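Long-range contacts in adenylation domain (Streptomyces sp., PDB 5N9W), which belongs to the ANL superfamily of AMP-binding enzymes, joining a large AMP-binding domain to a small C-terminal domain: residues G284-T289 with N513-R518; S436-A441 with T491-Y496; V449-W454 with L465-T470; R483-H488 with S500-L505. All coordinates share one frame; numbering follows the deposited sequence. Where two conformers were deposited one is given.

In the fold
The first segment from the N terminus, residues 284-289, lies in the large domain; contact 1 brings it against 513-518, near the C terminus, closing a loop of 223 residues that holds the other three contacts. Contact 2 closes the next loop, from helix 435-443 to the end of helix 482-492, and contact 3 is nested within it as a hairpin of neighbouring strands. Contact 4 follows contact 3 in series but crosses contact 2, as their segments alternate along the chain; both use helix 482-492. Contacts 2, 3 and 4 bind helices and three-stranded sheet into the C-terminal domain, whereas contact 1 joins that domain to the large one, and Arg518 connects it with Glu439 of contact 2.

Contact 1: G284-T289 with N513-R518; sequences GGEKLT and NGKADR
Glu286 meets both Gly514 and Lys515 across the contact, and its carboxylate oxygen OE1 is hydrogen-bonded to Thr259 OG1, which gives the group its polar hold within the large domain. The other oxygen, Glu286 OE2, lies 3.2 Å from Gly514 O, a close pair of acceptors and no hydrogen bond. The rest of the side chain bears on the carbonyl oxygen of Gly514, Glu286 CG being 3.5 Å from Gly514 O. Its first torsion, chi1 -30°, sets CG beside the backbone N, well off a staggered value, and a bend at chi2 carries the carboxylate to that carbonyl.

Residues 513-518, NGKADR, match the A10 core motif of adenylation domains, and they meet the loop that follows strand 280-283 of the large domain, making this a contact between domains. Lys515 was deposited in two conformers, so the following holds for one of them. Its aliphatic end slides past Glu286 in the opposite direction, with Lys515 CE 3.7 Å from Glu286 CB. The amine passes over the backbone: Lys515 NZ is 3.6 Å from Glu286 CA but 6.4 Å from Glu286 OE1, too far for a salt bridge.

A glycine lies on each side of the contact, both with positive phi (Gly285 85°, Gly514 80°), and Gly285 CA stands 3.9 Å from Asn513 O. The Thr511 hydroxyl is placed to bond with either Asn513 OD1 or Lys515 O, two acceptors between which its one proton must be shared or alternate. Beyond the contact, Asp517 takes the N-cap position of helix 518-528.

Contact 2: S436-A441 with T491-Y496; sequences SDVEAA and TVLPSY
Ala441 and Leu493 make the tight part of this contact. The methyl of Ala441 points toward residues 491-496 and is met by the branched end of Leu493, in the loop just after helix 482-492: Ala441 CB is 3.8 Å from Leu493 CG and 4.0 Å from Leu493 CD2. Leu493 CD1 lies at a similar range, so the methyl sits against the whole fork rather than one of its arms. Val492 adds a second wall, with CG1 3.7 Å from Ala441 CB, although the residue itself is largely at the surface; CG1 reaches there because it extends anti to the backbone N (chi1 -172°).

One helical turn earlier the fit is thinner. Val438 crosses Leu493 at about a right angle and touches it through a single methyl pair, CG1 to CD1, at 4.0 Å. Val438 also leans on Val453 of the sheet and on Pro499, which places it on the inner side of the helix. Toward solvent the spacing widens further: Asp437 O is 4.5 Å from Leu493 CD2, and the Asp437 side chain is exposed. The side-chain contacts across the segments are all apolar, and the one polar tie noted nearby, Leu493 O with Gln498 NE2, stays on its own side.

Helix 435-443 thus meets the last turn of helix 482-492 and the loop that follows it, and both helices lie on the sheet face that carries Val453, as befits the small alpha/beta C-terminal domain of ANL enzymes.

Contact 3: V449-W454 with L465-T470; sequences VDAVVW and LVCAYT
An antiparallel beta hairpin pairs Val449-Trp454 with Leu465-Thr470, and a classic beta bulge interrupts it where Val449 and Asp450 both face Thr470. Thr470 O takes the Val449 N-H at 2.7 Å and, more weakly, that of Asp450. In return Thr470 N binds Asp450 O at 2.8 Å, and Thr470 OG1 makes a weak second bond to that same oxygen, from a chi1 of 51° that sets the hydroxyl between the backbone N and the carbonyl carbon. The Asp450 carboxylate turns away to a salt bridge with Arg510.

Past the bulge the ladder is regular. Val452 and Ala468 form a hydrogen-bonded pair (Val452 N to Ala468 O 2.8 Å), followed by Trp454 and Val466, where Val466 N reaches Trp454 O at 2.8 Å in a nearly straight bond, 169° at the hydrogen. On that face Val466 CB sits over the six-membered ring of Trp454, 4.1 Å from its centroid and 11° off the normal, a CH-pi contact. On the other face Val453 CG1 meets Cys467 CB at 3.9 Å, and Ala451 lies beside Tyr469.

Glu439 OE2 takes the Val453 N-H on the outer side of strand 448-457, while helix 518-528 packs on the Trp454 and Val466 face and helix 435-443 on the Val453 face. A hairpin between helices in this way belongs to the alpha/beta fold of the ANL C-terminal domain.

Contact 4: R483-H488 with S500-L505; sequences RALRAH and SQYLAL
Tyr502 and Arg486 bury nearly equal areas here, 86 and 85 Å², with Leu485 a distant third at 39 Å². The tyrosine ring rises from strand 501-504 toward helix 482-492 and is met obliquely by two helix residues, Leu485 at CD2 and CE2 and Arg486 at CD1 and CE1. The CD2 methyl of Leu485 comes within 3.6 Å of Tyr502 CD2. On the Arg486 side, CG lies 3.9 Å from Tyr502 CE1.

Farther along, the Arg486 chain bends at chi3 (-122°) and turns a face of its guanidinium to the ring carbon Tyr502 CE1. That carbon lies 4.0 Å above the centre of the guanidinium plane, and the two planes are 85° apart, which excludes a parallel stack. The same turn sends Arg486 NH2 to Ser500 O at 2.5 Å, a hydrogen bond so short that its exact length is doubtful. The oxygen lies near the guanidinium plane, but the donor stands 68° out of the carbonyl plane, so no lone pair is pointed at directly. Arg486 NH1 adds a weak bond to Pro499 O, giving the group a second hold on the chain leading into the strand.

On the sheet side Tyr502 rests on Cys467 and Leu485 on Tyr469, both of strand 462-471. That strand and strand 501-504 run parallel as neighbours with helix 482-492 between them in sequence: a beta-alpha-beta crossover.

Contact 1: G284-T289 with N513-R518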
loop_
_atom_site.group_PDB
_atom_site.type_symbol
_atom_site.label_atom_id
_atom_site.label_comp_id
_atom_site.label_asym_id
_atom_site.label_seq_id
_atom_site.Cartn_x
_atom_site.Cartn_y
_atom_site.Cartn_z
ATOM N N GLY A 284 2.458 -4.973 -4.016
ATOM C CA GLY A 284 2.126 -3.563 -3.956
ATOM C C GLY A 284 3.281 -2.791 -3.358
ATOM O O GLY A 284 4.318 -3.365 -3.090
ATOM N N GLY A 285 3.107 -1.497 -3.138
ATOM C CA GLY A 285 4.152 -0.689 -2.525
ATOM C C GLY A 285 5.177 -0.179 -3.523
ATOM O O GLY A 285 4.830 0.434 -4.514
ATOM N N GLU A 286 6.448 -0.451 -3.271
ATOM C CA GLU A 286 7.521 0.031 -4.134
ATOM C C GLU A 286 7.518 -0.677 -5.492
ATOM O O GLU A 286 6.841 -1.681 -5.670
ATOM C CB GLU A 286 8.869 -0.159 -3.449
ATOM C CG GLU A 286 8.798 -0.082 -1.936
ATOM C CD GLU A 286 9.316 -1.339 -1.247
ATOM O OE1 GLU A 286 10.314 -1.904 -1.720
ATOM O OE2 GLU A 286 8.732 -1.758 -0.225
ATOM N N LYS A 287 8.259 -0.122 -6.445
ATOM C CA LYS A 287 8.516 -0.762 -7.728
ATOM C C LYS A 287 9.097 -2.146 -7.527
ATOM O O LYS A 287 9.976 -2.334 -6.693
ATOM C CB LYS A 287 9.489 0.077 -8.553
ATOM C CG LYS A 287 9.799 -0.462 -9.940
ATOM C CD LYS A 287 11.291 -0.354 -10.240
ATOM C CE LYS A 287 11.898 0.887 -9.605
ATOM N NZ LYS A 287 13.356 0.725 -9.353
ATOM N N LEU A 288 8.611 -3.111 -8.297
ATOM C CA LEU A 288 9.102 -4.483 -8.218
ATOM C C LEU A 288 10.168 -4.749 -9.289
ATOM O O LEU A 288 9.923 -4.537 -10.467
ATOM C CB LEU A 288 7.935 -5.460 -8.376
ATOM C CG LEU A 288 8.159 -6.971 -8.385
ATOM C CD1 LEU A 288 8.279 -7.486 -6.983
ATOM C CD2 LEU A 288 7.022 -7.669 -9.127
ATOM N N THR A 289 11.345 -5.204 -8.879
ATOM C CA THR A 289 12.395 -5.587 -9.814
ATOM C C THR A 289 12.399 -7.094 -10.014
ATOM O O THR A 289 12.146 -7.840 -9.079
ATOM C CB THR A 289 13.783 -5.157 -9.310
ATOM O OG1 THR A 289 13.868 -5.404 -7.907
ATOM C CG2 THR A 289 14.017 -3.692 -9.551
ATOM N N ASN A 513 3.299 3.164 3.496
ATOM C CA ASN A 513 3.179 2.368 2.277
ATOM C C ASN A 513 4.423 1.530 2.025
ATOM O O ASN A 513 4.497 0.789 1.053
ATOM C CB ASN A 513 2.931 3.249 1.054
ATOM C CG ASN A 513 2.595 4.686 1.412
ATOM O OD1 ASN A 513 2.893 5.168 2.507
ATOM N ND2 ASN A 513 1.971 5.381 0.477
ATOM N N GLY A 514 5.421 1.670 2.884
ATOM C CA GLY A 514 6.650 0.919 2.714
ATOM C C GLY A 514 7.632 1.482 1.696
ATOM O O GLY A 514 8.687 0.907 1.459
ATOM N N LYS A 515 7.274 2.589 1.057
ATOM C CA LYS A 515 8.217 3.311 0.202
ATOM C C LYS A 515 9.244 4.028 1.091
ATOM O O LYS A 515 8.927 4.434 2.209
ATOM C CB LYS A 515 7.487 4.310 -0.712
ATOM C CG LYS A 515 6.761 3.674 -1.910
ATOM C CD LYS A 515 7.259 4.182 -3.276
ATOM C CE LYS A 515 8.594 3.552 -3.659
ATOM N NZ LYS A 515 8.708 3.297 -5.122
ATOM N N ALA A 516 10.481 4.180 0.604
ATOM C CA ALA A 516 11.558 4.745 1.431
ATOM C C ALA A 516 11.270 6.189 1.809
ATOM O O ALA A 516 10.903 6.999 0.966
ATOM C CB ALA A 516 12.880 4.628 0.732
ATOM N N ASP A 517 11.385 6.472 3.102
ATOM C CA ASP A 517 11.135 7.802 3.652
ATOM C C ASP A 517 12.358 8.690 3.489
ATOM O O ASP A 517 13.292 8.596 4.284
ATOM C CB ASP A 517 10.759 7.700 5.130
ATOM C CG ASP A 517 10.157 8.970 5.669
ATOM O OD1 ASP A 517 9.986 9.941 4.900
ATOM O OD2 ASP A 517 9.822 8.973 6.870
ATOM N N ARG A 518 12.342 9.553 2.475
ATOM C CA ARG A 518 13.477 10.411 2.162
ATOM C C ARG A 518 13.725 11.493 3.205
ATOM O O ARG A 518 14.866 11.820 3.522
ATOM C CB ARG A 518 13.280 11.067 0.798
ATOM C CG ARG A 518 13.427 10.108 -0.352
ATOM C CD ARG A 518 14.318 10.658 -1.468
ATOM N NE ARG A 518 14.938 9.578 -2.230
ATOM C CZ ARG A 518 14.257 8.668 -2.922
ATOM N NH1 ARG A 518 12.935 8.715 -2.959
ATOM N NH2 ARG A 518 14.890 7.705 -3.582
#

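Contact 2: S436-A441 with T491-Y496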
loop_
_atom_site.group_PDB
_atom_site.type_symbol
_atom_site.label_atom_id
_atom_site.label_comp_id
_atom_site.label_asym_id
_atom_site.label_seq_id
_atom_site.Cartn_x
_atom_site.Cartn_y
_atom_site.Cartn_z
ATOM N N SER A 436 16.760 7.145 -9.133
ATOM C CA SER A 436 16.380 5.740 -9.217
ATOM C C SER A 436 17.502 4.867 -9.797
ATOM O O SER A 436 17.803 3.807 -9.270
ATOM C CB SER A 436 15.118 5.600 -10.065
ATOM O OG SER A 436 14.614 4.285 -9.973
ATOM N N ASP A 437 18.117 5.338 -10.880
ATOM C CA ASP A 437 19.259 4.665 -11.508
ATOM C C ASP A 437 20.473 4.563 -10.578
ATOM O O ASP A 437 21.149 3.543 -10.541
ATOM C CB ASP A 437 19.666 5.392 -12.784
ATOM C CG ASP A 437 18.642 5.260 -13.891
ATOM O OD1 ASP A 437 17.502 4.812 -13.621
ATOM O OD2 ASP A 437 18.986 5.619 -15.034
ATOM N N VAL A 438 20.748 5.622 -9.824
ATOM C CA VAL A 438 21.811 5.585 -8.827
ATOM C C VAL A 438 21.512 4.506 -7.785
ATOM O O VAL A 438 22.377 3.702 -7.443
ATOM C CB VAL A 438 21.981 6.949 -8.138
ATOM C CG1 VAL A 438 23.184 6.934 -7.234
ATOM C CG2 VAL A 438 22.110 8.029 -9.172
ATOM N N GLU A 439 20.273 4.490 -7.297
ATOM C CA GLU A 439 19.822 3.500 -6.308
ATOM C C GLU A 439 20.028 2.059 -6.793
ATOM O O GLU A 439 20.437 1.201 -6.039
ATOM C CB GLU A 439 18.344 3.743 -5.955
ATOM C CG GLU A 439 18.143 4.629 -4.724
ATOM C CD GLU A 439 16.963 5.600 -4.832
ATOM O OE1 GLU A 439 16.042 5.372 -5.636
ATOM O OE2 GLU A 439 16.955 6.597 -4.088
ATOM N N ALA A 440 19.760 1.813 -8.064
ATOM C CA ALA A 440 19.924 0.490 -8.641
ATOM C C ALA A 440 21.387 0.045 -8.675
ATOM O O ALA A 440 21.719 -1.045 -8.226
ATOM C CB ALA A 440 19.351 0.471 -10.019
ATOM N N ALA A 441 22.257 0.888 -9.214
ATOM C CA ALA A 441 23.681 0.588 -9.271
ATOM C C ALA A 441 24.275 0.221 -7.916
ATOM O O ALA A 441 25.075 -0.698 -7.823
ATOM C CB ALA A 441 24.418 1.756 -9.849
ATOM N N THR A 491 32.725 1.824 -11.145
ATOM C CA THR A 491 32.665 0.926 -12.287
ATOM C C THR A 491 31.327 0.977 -13.029
ATOM O O THR A 491 31.258 0.759 -14.237
ATOM C CB THR A 491 32.946 -0.512 -11.810
ATOM O OG1 THR A 491 34.359 -0.663 -11.623
ATOM C CG2 THR A 491 32.454 -1.549 -12.794
ATOM N N VAL A 492 30.264 1.290 -12.300
ATOM C CA VAL A 492 28.921 1.166 -12.845
ATOM C C VAL A 492 28.377 2.512 -13.307
ATOM O O VAL A 492 27.633 2.561 -14.291
ATOM C CB VAL A 492 27.937 0.527 -11.811
ATOM C CG1 VAL A 492 26.598 0.223 -12.463
ATOM C CG2 VAL A 492 28.512 -0.755 -11.221
ATOM N N LEU A 493 28.759 3.600 -12.624
ATOM C CA LEU A 493 28.192 4.932 -12.904
ATOM C C LEU A 493 29.192 5.984 -13.384
ATOM O O LEU A 493 30.359 5.964 -13.007
ATOM C CB LEU A 493 27.501 5.479 -11.659
ATOM C CG LEU A 493 26.226 4.799 -11.167
ATOM C CD1 LEU A 493 25.779 5.431 -9.869
ATOM C CD2 LEU A 493 25.120 4.850 -12.204
ATOM N N PRO A 494 28.726 6.929 -14.212
ATOM C CA PRO A 494 29.597 8.042 -14.583
ATOM C C PRO A 494 29.781 8.942 -13.373
ATOM O O PRO A 494 28.884 8.980 -12.532
ATOM C CB PRO A 494 28.824 8.743 -15.695
ATOM C CG PRO A 494 27.416 8.404 -15.451
ATOM C CD PRO A 494 27.390 7.050 -14.815
ATOM N N SER A 495 30.906 9.642 -13.280
ATOM C CA SER A 495 31.299 10.288 -12.033
ATOM C C SER A 495 30.255 11.241 -11.460
ATOM O O SER A 495 30.133 11.358 -10.245
ATOM C CB SER A 495 32.613 11.044 -12.223
ATOM O OG SER A 495 32.509 11.940 -13.315
ATOM N N TYR A 496 29.502 11.912 -12.323
ATOM C CA TYR A 496 28.489 12.851 -11.859
ATOM C C TYR A 496 27.246 12.177 -11.252
ATOM O O TYR A 496 26.353 12.856 -10.738
ATOM C CB TYR A 496 28.071 13.770 -12.999
ATOM C CG TYR A 496 27.195 13.148 -14.057
ATOM C CD1 TYR A 496 27.747 12.515 -15.167
ATOM C CD2 TYR A 496 25.814 13.233 -13.968
ATOM C CE1 TYR A 496 26.943 11.967 -16.147
ATOM C CE2 TYR A 496 25.002 12.695 -14.940
ATOM C CZ TYR A 496 25.569 12.061 -16.027
ATOM O OH TYR A 496 24.744 11.525 -16.991
#

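Contact 3: V449-W454 with L465-T470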
loop_
_atom_site.group_PDB
_atom_site.type_symbol
_atom_site.label_atom_id
_atom_site.label_comp_id
_atom_site.label_asym_id
_atom_site.label_seq_id
_atom_site.Cartn_x
_atom_site.Cartn_y
_atom_site.Cartn_z
ATOM N N VAL A 449 21.507 -4.929 0.380
ATOM C CA VAL A 449 20.081 -5.228 0.253
ATOM C C VAL A 449 19.307 -4.094 -0.401
ATOM O O VAL A 449 18.641 -4.275 -1.415
ATOM C CB VAL A 449 19.446 -5.486 1.620
ATOM C CG1 VAL A 449 17.982 -5.818 1.456
ATOM C CG2 VAL A 449 20.182 -6.586 2.353
ATOM N N ASP A 450 19.413 -2.915 0.201
ATOM C CA ASP A 450 18.611 -1.773 -0.199
ATOM C C ASP A 450 19.401 -0.471 -0.135
ATOM O O ASP A 450 20.354 -0.360 0.620
ATOM C CB ASP A 450 17.387 -1.666 0.699
ATOM C CG ASP A 450 16.103 -1.752 -0.069
ATOM O OD1 ASP A 450 16.027 -1.099 -1.140
ATOM O OD2 ASP A 450 15.189 -2.482 0.398
ATOM N N ALA A 451 18.968 0.517 -0.907
ATOM C CA ALA A 451 19.656 1.792 -0.981
ATOM C C ALA A 451 18.698 2.912 -1.342
ATOM O O ALA A 451 17.823 2.735 -2.167
ATOM C CB ALA A 451 20.805 1.732 -1.994
ATOM N N VAL A 452 18.881 4.075 -0.727
ATOM C CA VAL A 452 18.183 5.269 -1.176
ATOM C C VAL A 452 19.192 6.407 -1.370
ATOM O O VAL A 452 20.007 6.681 -0.502
ATOM C CB VAL A 452 17.081 5.676 -0.197
ATOM C CG1 VAL A 452 17.658 5.950 1.169
ATOM C CG2 VAL A 452 16.321 6.882 -0.717
ATOM N N VAL A 453 19.165 7.045 -2.532
ATOM C CA VAL A 453 20.060 8.162 -2.773
ATOM C C VAL A 453 19.237 9.427 -2.939
ATOM O O VAL A 453 18.095 9.385 -3.420
ATOM C CB VAL A 453 20.980 7.928 -4.004
ATOM C CG1 VAL A 453 21.418 6.476 -4.073
ATOM C CG2 VAL A 453 20.295 8.298 -5.280
ATOM N N TRP A 454 19.800 10.546 -2.493
ATOM C CA TRP A 454 19.125 11.829 -2.635
ATOM C C TRP A 454 20.091 12.999 -2.700
ATOM O O TRP A 454 21.267 12.862 -2.379
ATOM C CB TRP A 454 18.154 12.047 -1.493
ATOM C CG TRP A 454 18.789 12.357 -0.183
ATOM C CD1 TRP A 454 18.889 13.578 0.396
ATOM C CD2 TRP A 454 19.369 11.421 0.753
ATOM N NE1 TRP A 454 19.503 13.472 1.619
ATOM C CE2 TRP A 454 19.814 12.165 1.860
ATOM C CE3 TRP A 454 19.572 10.044 0.747
ATOM C CZ2 TRP A 454 20.440 11.574 2.959
ATOM C CZ3 TRP A 454 20.194 9.456 1.838
ATOM C CH2 TRP A 454 20.622 10.217 2.928
ATOM N N LEU A 465 24.954 14.464 -3.858
ATOM C CA LEU A 465 24.331 13.153 -3.723
ATOM C C LEU A 465 24.801 12.412 -2.486
ATOM O O LEU A 465 25.994 12.277 -2.258
ATOM C CB LEU A 465 24.628 12.295 -4.950
ATOM C CG LEU A 465 23.796 12.568 -6.184
ATOM C CD1 LEU A 465 24.061 11.491 -7.216
ATOM C CD2 LEU A 465 22.345 12.587 -5.778
ATOM N N VAL A 466 23.854 11.918 -1.702
ATOM C CA VAL A 466 24.184 11.027 -0.592
ATOM C C VAL A 466 23.439 9.703 -0.765
ATOM O O VAL A 466 22.402 9.647 -1.415
ATOM C CB VAL A 466 23.832 11.655 0.772
ATOM C CG1 VAL A 466 24.482 10.879 1.918
ATOM C CG2 VAL A 466 24.287 13.084 0.818
ATOM N N CYS A 467 23.984 8.640 -0.195
ATOM C CA CYS A 467 23.345 7.346 -0.250
ATOM C C CYS A 467 23.265 6.740 1.140
ATOM O O CYS A 467 24.242 6.754 1.887
ATOM C CB CYS A 467 24.103 6.416 -1.193
ATOM S SG CYS A 467 23.617 4.676 -1.151
ATOM N N ALA A 468 22.084 6.227 1.487
ATOM C CA ALA A 468 21.948 5.347 2.643
ATOM C C ALA A 468 21.624 3.937 2.146
ATOM O O ALA A 468 20.928 3.758 1.138
ATOM C CB ALA A 468 20.892 5.857 3.586
ATOM N N TYR A 469 22.149 2.933 2.829
ATOM C CA TYR A 469 21.977 1.581 2.351
ATOM C C TYR A 469 21.966 0.559 3.478
ATOM O O TYR A 469 22.492 0.792 4.563
ATOM C CB TYR A 469 23.076 1.226 1.346
ATOM C CG TYR A 469 24.434 1.065 1.987
ATOM C CD1 TYR A 469 25.202 2.176 2.319
ATOM C CD2 TYR A 469 24.949 -0.201 2.264
ATOM C CE1 TYR A 469 26.443 2.038 2.913
ATOM C CE2 TYR A 469 26.189 -0.351 2.857
ATOM C CZ TYR A 469 26.938 0.777 3.181
ATOM O OH TYR A 469 28.177 0.649 3.776
ATOM N N THR A 470 21.371 -0.588 3.191
ATOM C CA THR A 470 21.294 -1.684 4.138
ATOM C C THR A 470 22.073 -2.888 3.634
ATOM O O THR A 470 21.982 -3.245 2.456
ATOM C CB THR A 470 19.855 -2.076 4.377
ATOM O OG1 THR A 470 19.215 -2.286 3.113
ATOM C CG2 THR A 470 19.145 -0.960 5.083
#

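Contact 4: R483-H488 with S500-L505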
loop_
_atom_site.group_PDB
_atom_site.type_symbol
_atom_site.label_atom_id
_atom_site.label_comp_id
_atom_site.label_asym_id
_atom_site.label_seq_id
_atom_site.Cartn_x
_atom_site.Cartn_y
_atom_site.Cartn_z
ATOM N N ARG A 483 33.950 2.013 1.369
ATOM C CA ARG A 483 35.102 1.998 0.505
ATOM C C ARG A 483 34.929 0.958 -0.607
ATOM O O ARG A 483 34.999 1.294 -1.791
ATOM C CB ARG A 483 36.357 1.724 1.324
ATOM C CG ARG A 483 37.577 2.444 0.825
ATOM C CD ARG A 483 38.820 2.029 1.580
ATOM N NE ARG A 483 39.966 2.060 0.678
ATOM C CZ ARG A 483 41.199 1.690 1.003
ATOM N NH1 ARG A 483 41.469 1.261 2.227
ATOM N NH2 ARG A 483 42.167 1.747 0.098
ATOM N N ALA A 484 34.690 -0.297 -0.231
ATOM C CA ALA A 484 34.447 -1.363 -1.205
ATOM C C ALA A 484 33.276 -1.013 -2.104
ATOM O O ALA A 484 33.310 -1.215 -3.307
ATOM C CB ALA A 484 34.193 -2.690 -0.501
ATOM N N LEU A 485 32.233 -0.475 -1.504
ATOM C CA LEU A 485 31.070 -0.063 -2.264
ATOM C C LEU A 485 31.419 1.076 -3.232
ATOM O O LEU A 485 31.041 1.049 -4.408
ATOM C CB LEU A 485 29.959 0.329 -1.301
ATOM C CG LEU A 485 28.640 0.909 -1.779
ATOM C CD1 LEU A 485 28.008 0.061 -2.871
ATOM C CD2 LEU A 485 27.739 1.022 -0.585
ATOM N N ARG A 486 32.167 2.056 -2.739
ATOM C CA ARG A 486 32.681 3.154 -3.565
ATOM C C ARG A 486 33.470 2.624 -4.744
ATOM O O ARG A 486 33.280 3.054 -5.866
ATOM C CB ARG A 486 33.569 4.095 -2.741
ATOM C CG ARG A 486 33.263 5.564 -2.960
ATOM C CD ARG A 486 34.153 6.483 -2.148
ATOM N NE ARG A 486 33.357 7.330 -1.274
ATOM C CZ ARG A 486 32.620 8.349 -1.701
ATOM N NH1 ARG A 486 32.574 8.664 -2.988
ATOM N NH2 ARG A 486 31.928 9.064 -0.839
ATOM N N ALA A 487 34.357 1.680 -4.484
ATOM C CA ALA A 487 35.121 1.070 -5.550
ATOM C C ALA A 487 34.222 0.451 -6.621
ATOM O O ALA A 487 34.426 0.688 -7.805
ATOM C CB ALA A 487 36.062 0.032 -4.983
ATOM N N HIS A 488 33.238 -0.346 -6.211
ATOM C CA HIS A 488 32.279 -0.947 -7.143
ATOM C C HIS A 488 31.464 0.067 -7.955
ATOM O O HIS A 488 31.272 -0.116 -9.147
ATOM C CB HIS A 488 31.318 -1.874 -6.387
ATOM C CG HIS A 488 30.112 -2.284 -7.180
ATOM N ND1 HIS A 488 30.180 -3.135 -8.262
ATOM C CD2 HIS A 488 28.804 -1.959 -7.039
ATOM C CE1 HIS A 488 28.966 -3.317 -8.757
ATOM N NE2 HIS A 488 28.114 -2.613 -8.036
ATOM N N SER A 500 28.370 11.237 -3.142
ATOM C CA SER A 500 29.519 11.876 -2.537
ATOM C C SER A 500 29.764 11.309 -1.152
ATOM O O SER A 500 30.877 11.357 -0.643
ATOM C CB SER A 500 29.322 13.395 -2.459
ATOM O OG SER A 500 28.244 13.727 -1.597
ATOM N N GLN A 501 28.716 10.755 -0.550
ATOM C CA GLN A 501 28.808 10.198 0.798
ATOM C C GLN A 501 27.900 8.989 0.978
ATOM O O GLN A 501 26.791 8.960 0.437
ATOM C CB GLN A 501 28.439 11.262 1.816
ATOM C CG GLN A 501 28.873 10.973 3.219
ATOM C CD GLN A 501 29.138 12.254 3.955
ATOM O OE1 GLN A 501 29.360 13.293 3.334
ATOM N NE2 GLN A 501 29.105 12.202 5.275
ATOM N N TYR A 502 28.367 8.015 1.760
ATOM C CA TYR A 502 27.616 6.781 2.043
ATOM C C TYR A 502 27.320 6.598 3.522
ATOM O O TYR A 502 28.221 6.658 4.354
ATOM C CB TYR A 502 28.378 5.550 1.559
ATOM C CG TYR A 502 28.425 5.391 0.067
ATOM C CD1 TYR A 502 29.463 5.943 -0.670
ATOM C CD2 TYR A 502 27.451 4.659 -0.610
ATOM C CE1 TYR A 502 29.520 5.797 -2.024
ATOM C CE2 TYR A 502 27.504 4.506 -1.972
ATOM C CZ TYR A 502 28.546 5.084 -2.672
ATOM O OH TYR A 502 28.635 4.956 -4.030
ATOM N N LEU A 503 26.054 6.337 3.836
ATOM C CA LEU A 503 25.638 6.078 5.212
ATOM C C LEU A 503 25.099 4.653 5.382
ATOM O O LEU A 503 24.086 4.282 4.786
ATOM C CB LEU A 503 24.578 7.089 5.655
ATOM C CG LEU A 503 23.958 6.822 7.024
ATOM C CD1 LEU A 503 24.956 7.076 8.140
ATOM C CD2 LEU A 503 22.693 7.647 7.204
ATOM N N ALA A 504 25.778 3.865 6.205
ATOM C CA ALA A 504 25.357 2.506 6.496
ATOM C C ALA A 504 24.283 2.483 7.573
ATOM O O ALA A 504 24.520 2.933 8.690
ATOM C CB ALA A 504 26.535 1.673 6.929
ATOM N N LEU A 505 23.110 1.954 7.235
ATOM C CA LEU A 505 22.005 1.837 8.190
ATOM C C LEU A 505 21.541 0.383 8.381
ATOM O O LEU A 505 21.522 -0.401 7.435
ATOM C CB LEU A 505 20.815 2.694 7.751
ATOM C CG LEU A 505 20.946 4.202 7.897
ATOM C CD1 LEU A 505 19.659 4.899 7.543
ATOM C CD2 LEU A 505 21.389 4.571 9.304
#